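Hsp70/Hsp90 co-chaperone CNS1 (Saccharomyces cerevisiae, PDB 6HFM) acts as a co-chaperone that binds Hsp90 and Hsp70 and stimulates the ATPase of the Hsp70 SSA1. Local coordinates at residues L47-L52 against N137-Y142; G65-L70 against L119-I124. All blocks are in the same frame, centred on the assembly; numbering follows the deposited sequence.

Contact 1. Residues L47-L52 against N137-Y142; sequences LIYPAL and NALKIY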
loop_
_atom_site.group_PDB
_atom_site.type_symbol
_atom_site.label_atom_id
_atom_site.label_comp_id
_atom_site.label_asym_id
_atom_site.label_seq_id
_atom_site.Cartn_x
_atom_site.Cartn_y
_atom_site.Cartn_z
ATOM N N LEU A 47 -13.730 -5.688 -1.239
ATOM C CA LEU A 47 -13.323 -4.420 -0.643
ATOM C C LEU A 47 -12.370 -3.703 -1.597
ATOM O O LEU A 47 -11.418 -4.300 -2.102
ATOM C CB LEU A 47 -12.653 -4.659 0.707
ATOM C CG LEU A 47 -12.270 -3.431 1.534
ATOM C CD1 LEU A 47 -13.476 -2.576 1.892
ATOM C CD2 LEU A 47 -11.527 -3.852 2.795
ATOM N N ILE A 48 -12.641 -2.421 -1.837
ATOM C CA ILE A 48 -11.888 -1.605 -2.791
ATOM C C ILE A 48 -11.327 -0.399 -2.033
ATOM O O ILE A 48 -12.088 0.331 -1.391
ATOM C CB ILE A 48 -12.798 -1.129 -3.940
ATOM C CG1 ILE A 48 -13.348 -2.330 -4.721
ATOM C CG2 ILE A 48 -12.041 -0.217 -4.895
ATOM C CD1 ILE A 48 -14.563 -2.019 -5.569
ATOM N N TYR A 49 -10.011 -0.194 -2.117
ATOM C CA TYR A 49 -9.347 0.942 -1.454
ATOM C C TYR A 49 -8.353 1.623 -2.397
ATOM O O TYR A 49 -7.889 1.002 -3.353
ATOM C CB TYR A 49 -8.652 0.535 -0.140
ATOM C CG TYR A 49 -8.249 -0.925 0.017
ATOM C CD1 TYR A 49 -7.389 -1.538 -0.885
ATOM C CD2 TYR A 49 -8.704 -1.684 1.109
ATOM C CE1 TYR A 49 -7.019 -2.868 -0.739
ATOM C CE2 TYR A 49 -8.329 -3.010 1.266
ATOM C CZ TYR A 49 -7.487 -3.600 0.340
ATOM O OH TYR A 49 -7.106 -4.914 0.496
ATOM N N PRO A 50 -8.018 2.900 -2.127
ATOM C CA PRO A 50 -6.989 3.554 -2.922
ATOM C C PRO A 50 -5.598 3.028 -2.573
ATOM O O PRO A 50 -5.418 2.363 -1.547
ATOM C CB PRO A 50 -7.119 5.038 -2.526
ATOM C CG PRO A 50 -8.275 5.128 -1.581
ATOM C CD PRO A 50 -8.440 3.759 -1.014
ATOM N N ALA A 51 -4.625 3.349 -3.422
ATOM C CA ALA A 51 -3.222 3.005 -3.183
ATOM C C ALA A 51 -2.283 4.160 -3.499
ATOM O O ALA A 51 -2.409 4.813 -4.546
ATOM C CB ALA A 51 -2.826 1.787 -4.000
ATOM N N LEU A 52 -1.350 4.409 -2.577
ATOM C CA LEU A 52 -0.191 5.257 -2.818
ATOM C C LEU A 52 0.989 4.342 -3.119
ATOM O O LEU A 52 1.301 3.449 -2.326
ATOM C CB LEU A 52 0.114 6.119 -1.590
ATOM C CG LEU A 52 -0.899 7.216 -1.275
ATOM C CD1 LEU A 52 -0.630 7.817 0.096
ATOM C CD2 LEU A 52 -0.872 8.309 -2.334
ATOM N N ASN A 137 -6.950 4.665 5.518
ATOM C CA ASN A 137 -7.857 3.804 4.743
ATOM C C ASN A 137 -7.425 3.605 3.290
ATOM O O ASN A 137 -8.255 3.467 2.393
ATOM C CB ASN A 137 -9.322 4.294 4.849
ATOM C CG ASN A 137 -10.039 3.766 6.084
ATOM O OD1 ASN A 137 -9.711 2.702 6.624
ATOM N ND2 ASN A 137 -11.043 4.507 6.524
ATOM N N ALA A 138 -6.111 3.556 3.079
ATOM C CA ALA A 138 -5.522 3.329 1.762
ATOM C C ALA A 138 -4.255 2.485 1.869
ATOM O O ALA A 138 -3.565 2.491 2.897
ATOM C CB ALA A 138 -5.216 4.655 1.079
ATOM N N LEU A 139 -3.952 1.742 0.809
ATOM C CA LEU A 139 -2.681 1.030 0.714
ATOM C C LEU A 139 -1.541 2.034 0.586
ATOM O O LEU A 139 -1.711 3.107 0.008
ATOM C CB LEU A 139 -2.657 0.096 -0.503
ATOM C CG LEU A 139 -3.624 -1.082 -0.488
ATOM C CD1 LEU A 139 -3.699 -1.717 -1.870
ATOM C CD2 LEU A 139 -3.220 -2.095 0.580
ATOM N N LYS A 140 -0.396 1.683 1.155
ATOM C CA LYS A 140 0.858 2.401 0.922
ATOM C C LYS A 140 1.938 1.350 0.675
ATOM O O LYS A 140 2.195 0.508 1.534
ATOM C CB LYS A 140 1.215 3.289 2.118
ATOM C CG LYS A 140 2.522 4.063 1.965
ATOM C CD LYS A 140 2.677 5.174 3.001
ATOM C CE LYS A 140 2.697 4.678 4.446
ATOM N NZ LYS A 140 3.816 3.763 4.825
ATOM N N ILE A 141 2.534 1.382 -0.514
ATOM C CA ILE A 141 3.591 0.431 -0.886
ATOM C C ILE A 141 4.807 1.208 -1.381
ATOM O O ILE A 141 4.679 2.337 -1.876
ATOM C CB ILE A 141 3.111 -0.636 -1.920
ATOM C CG1 ILE A 141 2.903 -0.056 -3.319
ATOM C CG2 ILE A 141 1.833 -1.309 -1.432
ATOM C CD1 ILE A 141 2.729 -1.114 -4.392
ATOM N N TYR A 142 5.975 0.591 -1.222
ATOM C CA TYR A 142 7.245 1.147 -1.680
ATOM C C TYR A 142 7.824 0.202 -2.720
ATOM O O TYR A 142 8.050 -0.972 -2.433
ATOM C CB TYR A 142 8.224 1.311 -0.503
ATOM C CG TYR A 142 7.691 2.196 0.610
ATOM C CD1 TYR A 142 7.939 3.567 0.620
ATOM C CD2 TYR A 142 6.902 1.663 1.633
ATOM C CE1 TYR A 142 7.432 4.388 1.627
ATOM C CE2 TYR A 142 6.398 2.468 2.646
ATOM C CZ TYR A 142 6.656 3.828 2.638
ATOM O OH TYR A 142 6.140 4.615 3.643
#
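Leu139 and Tyr49 meet where two parallel strands pair inside the mixed sheet of the wheel domain, the C-terminal part of Cns1. Strand 47-52 and strand 139-142 run at 27° to each other. Ala51 is in register with Leu139, and Leu52 with Lys140. The backbone ladder has three rungs. Leu139 N gives to Pro50 O, Leu52 N gives to Leu139 O, and Ile141 N gives to Leu52 O. The middle bond is almost straight at its hydrogen (177°).

The side chain of Leu139 carries most of the apolar contact. Leu139 CB lies 3.9 Å from Ala51 CB, on the same face of the sheet. With CG anti to the carbonyl carbon and beside the backbone N (chi1 -66°), the branch of Leu139 is brought to the Tyr49 ring. Leu139 CG lies 3.8 Å from both Tyr49 CD1 and Tyr49 CE1. Leu139 CD1 is the nearer methyl, 3.7 Å from Tyr49 CE1. Leu139 CD2 stands farther, 4.1 Å from Tyr49 CE1. The leucine meets the CD1-CE1 bond of Tyr49, and the two side chains run obliquely past each other. With an alanine here, Tyr49 CD1 and CE1 would lose CG and both methyls, which is likely to leave a gap beside the ring.

At the start of the pairing, Pro50 packs on Ala138, with Pro50 CD 3.9 Å from Ala138 CB. Further on, Lys140 turns its end away from strand 47-52. Lys140 NZ forms a salt bridge with Glu106 and gives a 2.7 Å hydrogen bond to Tyr142 OH.

Contact 2. Residues G65-L70 against L119-I124; sequences GEVSEL and LTFHDI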
loop_
_atom_site.group_PDB
_atom_site.type_symbol
_atom_site.label_atom_id
_atom_site.label_comp_id
_atom_site.label_asym_id
_atom_site.label_seq_id
_atom_site.Cartn_x
_atom_site.Cartn_y
_atom_site.Cartn_z
ATOM N N GLY A 65 -6.709 5.250 -7.659
ATOM C CA GLY A 65 -7.921 5.530 -6.895
ATOM C C GLY A 65 -8.649 4.318 -6.351
ATOM O O GLY A 65 -9.237 4.396 -5.267
ATOM N N GLU A 66 -8.620 3.214 -7.103
ATOM C CA GLU A 66 -9.324 1.973 -6.745
ATOM C C GLU A 66 -8.466 0.737 -7.015
ATOM O O GLU A 66 -8.065 0.482 -8.155
ATOM C CB GLU A 66 -10.625 1.854 -7.540
ATOM C CG GLU A 66 -11.655 2.914 -7.195
ATOM C CD GLU A 66 -12.984 2.707 -7.896
ATOM O OE1 GLU A 66 -13.055 1.915 -8.864
ATOM O OE2 GLU A 66 -13.972 3.333 -7.461
ATOM N N VAL A 67 -8.186 -0.015 -5.951
ATOM C CA VAL A 67 -7.514 -1.309 -6.026
ATOM C C VAL A 67 -8.356 -2.308 -5.244
ATOM O O VAL A 67 -8.631 -2.091 -4.067
ATOM C CB VAL A 67 -6.100 -1.246 -5.400
ATOM C CG1 VAL A 67 -5.428 -2.616 -5.413
ATOM C CG2 VAL A 67 -5.236 -0.225 -6.135
ATOM N N SER A 68 -8.758 -3.400 -5.894
ATOM C CA SER A 68 -9.479 -4.472 -5.205
ATOM C C SER A 68 -8.548 -5.253 -4.288
ATOM O O SER A 68 -7.403 -5.523 -4.644
ATOM C CB SER A 68 -10.092 -5.455 -6.206
ATOM O OG SER A 68 -10.548 -6.621 -5.537
ATOM N N GLU A 69 -9.073 -5.664 -3.131
ATOM C CA GLU A 69 -8.348 -6.546 -2.203
ATOM C C GLU A 69 -7.905 -7.887 -2.817
ATOM O O GLU A 69 -6.972 -8.506 -2.325
ATOM C CB GLU A 69 -9.202 -6.832 -0.963
ATOM C CG GLU A 69 -10.419 -7.703 -1.235
ATOM C CD GLU A 69 -11.300 -7.904 -0.026
ATOM O OE1 GLU A 69 -10.818 -7.764 1.119
ATOM O OE2 GLU A 69 -12.501 -8.196 -0.226
ATOM N N LEU A 70 -8.600 -8.349 -3.859
ATOM C CA LEU A 70 -8.219 -9.588 -4.550
ATOM C C LEU A 70 -7.077 -9.420 -5.559
ATOM O O LEU A 70 -6.596 -10.413 -6.117
ATOM C CB LEU A 70 -9.439 -10.208 -5.241
ATOM C CG LEU A 70 -10.615 -10.587 -4.335
ATOM C CD1 LEU A 70 -11.696 -11.238 -5.181
ATOM C CD2 LEU A 70 -10.201 -11.519 -3.206
ATOM N N LEU A 119 1.043 -12.798 -3.332
ATOM C CA LEU A 119 0.007 -12.612 -2.314
ATOM C C LEU A 119 -1.011 -11.561 -2.744
ATOM O O LEU A 119 -0.659 -10.590 -3.416
ATOM C CB LEU A 119 0.632 -12.196 -0.977
ATOM C CG LEU A 119 1.606 -13.177 -0.313
ATOM C CD1 LEU A 119 2.263 -12.517 0.889
ATOM C CD2 LEU A 119 0.911 -14.464 0.103
ATOM N N THR A 120 -2.268 -11.762 -2.347
ATOM C CA THR A 120 -3.304 -10.741 -2.487
ATOM C C THR A 120 -3.206 -9.735 -1.340
ATOM O O THR A 120 -2.712 -10.050 -0.252
ATOM C CB THR A 120 -4.717 -11.337 -2.469
ATOM O OG1 THR A 120 -4.956 -11.966 -1.204
ATOM C CG2 THR A 120 -4.907 -12.345 -3.610
ATOM N N PHE A 121 -3.689 -8.520 -1.580
ATOM C CA PHE A 121 -3.730 -7.527 -0.510
ATOM C C PHE A 121 -4.661 -7.963 0.624
ATOM O O PHE A 121 -4.357 -7.709 1.791
ATOM C CB PHE A 121 -4.048 -6.137 -1.060
ATOM C CG PHE A 121 -2.909 -5.556 -1.854
ATOM C CD1 PHE A 121 -1.747 -5.126 -1.205
ATOM C CD2 PHE A 121 -2.967 -5.476 -3.241
ATOM C CE1 PHE A 121 -0.676 -4.617 -1.928
ATOM C CE2 PHE A 121 -1.896 -4.958 -3.966
ATOM C CZ PHE A 121 -0.749 -4.538 -3.309
ATOM N N HIS A 122 -5.751 -8.659 0.294
ATOM C CA HIS A 122 -6.619 -9.263 1.318
ATOM C C HIS A 122 -5.804 -10.112 2.292
ATOM O O HIS A 122 -5.935 -9.967 3.508
ATOM C CB HIS A 122 -7.722 -10.136 0.680
ATOM C CG HIS A 122 -8.526 -10.923 1.675
ATOM N ND1 HIS A 122 -8.216 -12.221 2.020
ATOM C CD2 HIS A 122 -9.616 -10.590 2.406
ATOM C CE1 HIS A 122 -9.085 -12.657 2.916
ATOM N NE2 HIS A 122 -9.944 -11.687 3.169
ATOM N N ASP A 123 -4.981 -11.010 1.753
ATOM C CA ASP A 123 -4.201 -11.920 2.596
ATOM C C ASP A 123 -3.131 -11.203 3.421
ATOM O O ASP A 123 -2.925 -11.546 4.583
ATOM C CB ASP A 123 -3.602 -13.061 1.762
ATOM C CG ASP A 123 -4.658 -14.078 1.301
ATOM O OD1 ASP A 123 -5.845 -13.970 1.691
ATOM O OD2 ASP A 123 -4.296 -15.010 0.560
ATOM N N ILE A 124 -2.479 -10.192 2.839
ATOM C CA ILE A 124 -1.484 -9.393 3.574
ATOM C C ILE A 124 -2.111 -8.640 4.751
ATOM O O ILE A 124 -1.573 -8.653 5.855
ATOM C CB ILE A 124 -0.739 -8.415 2.634
ATOM C CG1 ILE A 124 0.149 -9.208 1.670
ATOM C CG2 ILE A 124 0.106 -7.405 3.421
ATOM C CD1 ILE A 124 0.641 -8.411 0.482
#
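Glu69 lies alongside His122, and the two side chains point the same way. Glu69 CB and His122 CB are 4.0 Å apart. Farther out, Glu69 OE1 comes to the edge of the imidazole, near its plane, and stands 3.3 Å from His122 CD2. The carboxylate and the ring are turned 80° against each other. Glu69 CG sits between its backbone N and carbonyl carbon (chi1 69°), and the chain is extended beyond it. His122 CG is anti to its own backbone N (chi1 172°). Together these settings lay the two side by side. Glu69 OE1 also forms a salt bridge with Arg16, while OE2 accepts from Leu47 N. The carboxylate is therefore fixed by partners on both oxygens.

The other edge of the histidine is used by its neighbour in the helix. His122 ND1 gives a 3.0 Å hydrogen bond to Asp123 OD1, which lies in the ring plane. This bond probably limits rotation of the ring.

The backbone joins the segments too. His122 N gives a 2.9 Å hydrogen bond to Glu69 O, so the first turn of the helix is tied to the loop that follows strand 66-68. Thr120 is the N-cap. Thr120 OG1 accepts from Asp123 N at 3.1 Å, and Thr120 CG2 lies 3.6 Å from Leu70 O. On the loop side, Ser68 OG accepts from Leu70 N in an ST turn.

Phe121 is buried. Val67 CG1 approaches its ring obliquely, 4.4 Å from Phe121 CD2. The side chain also touches Tyr49 of strand 47-55, Leu139 of strand 139-145, and Val73 and Leu76 of helix 73-82. Phe121 thus sets the start of helix 121-126 against the sheet and helix 73-82.

Overall arrangement
Contact 1 is the more central and more deeply buried of the two. It joins two strands of one sheet through a parallel ladder and an apolar side-chain layer. Contact 2 lies farther out and is partly buried. It joins the end of strand 60-68 and the loop after it to the start of helix 121-126, and its chemistry is more polar, with a carboxylate, a histidine and a helix cap. The two share a border, because strands 47-55 and 60-68 are antiparallel neighbours. Val67 N lies 2.8 Å from Tyr49 O, a probable hydrogen bond. Along the chain, contact 2 is nested within the loop that contact 1 closes.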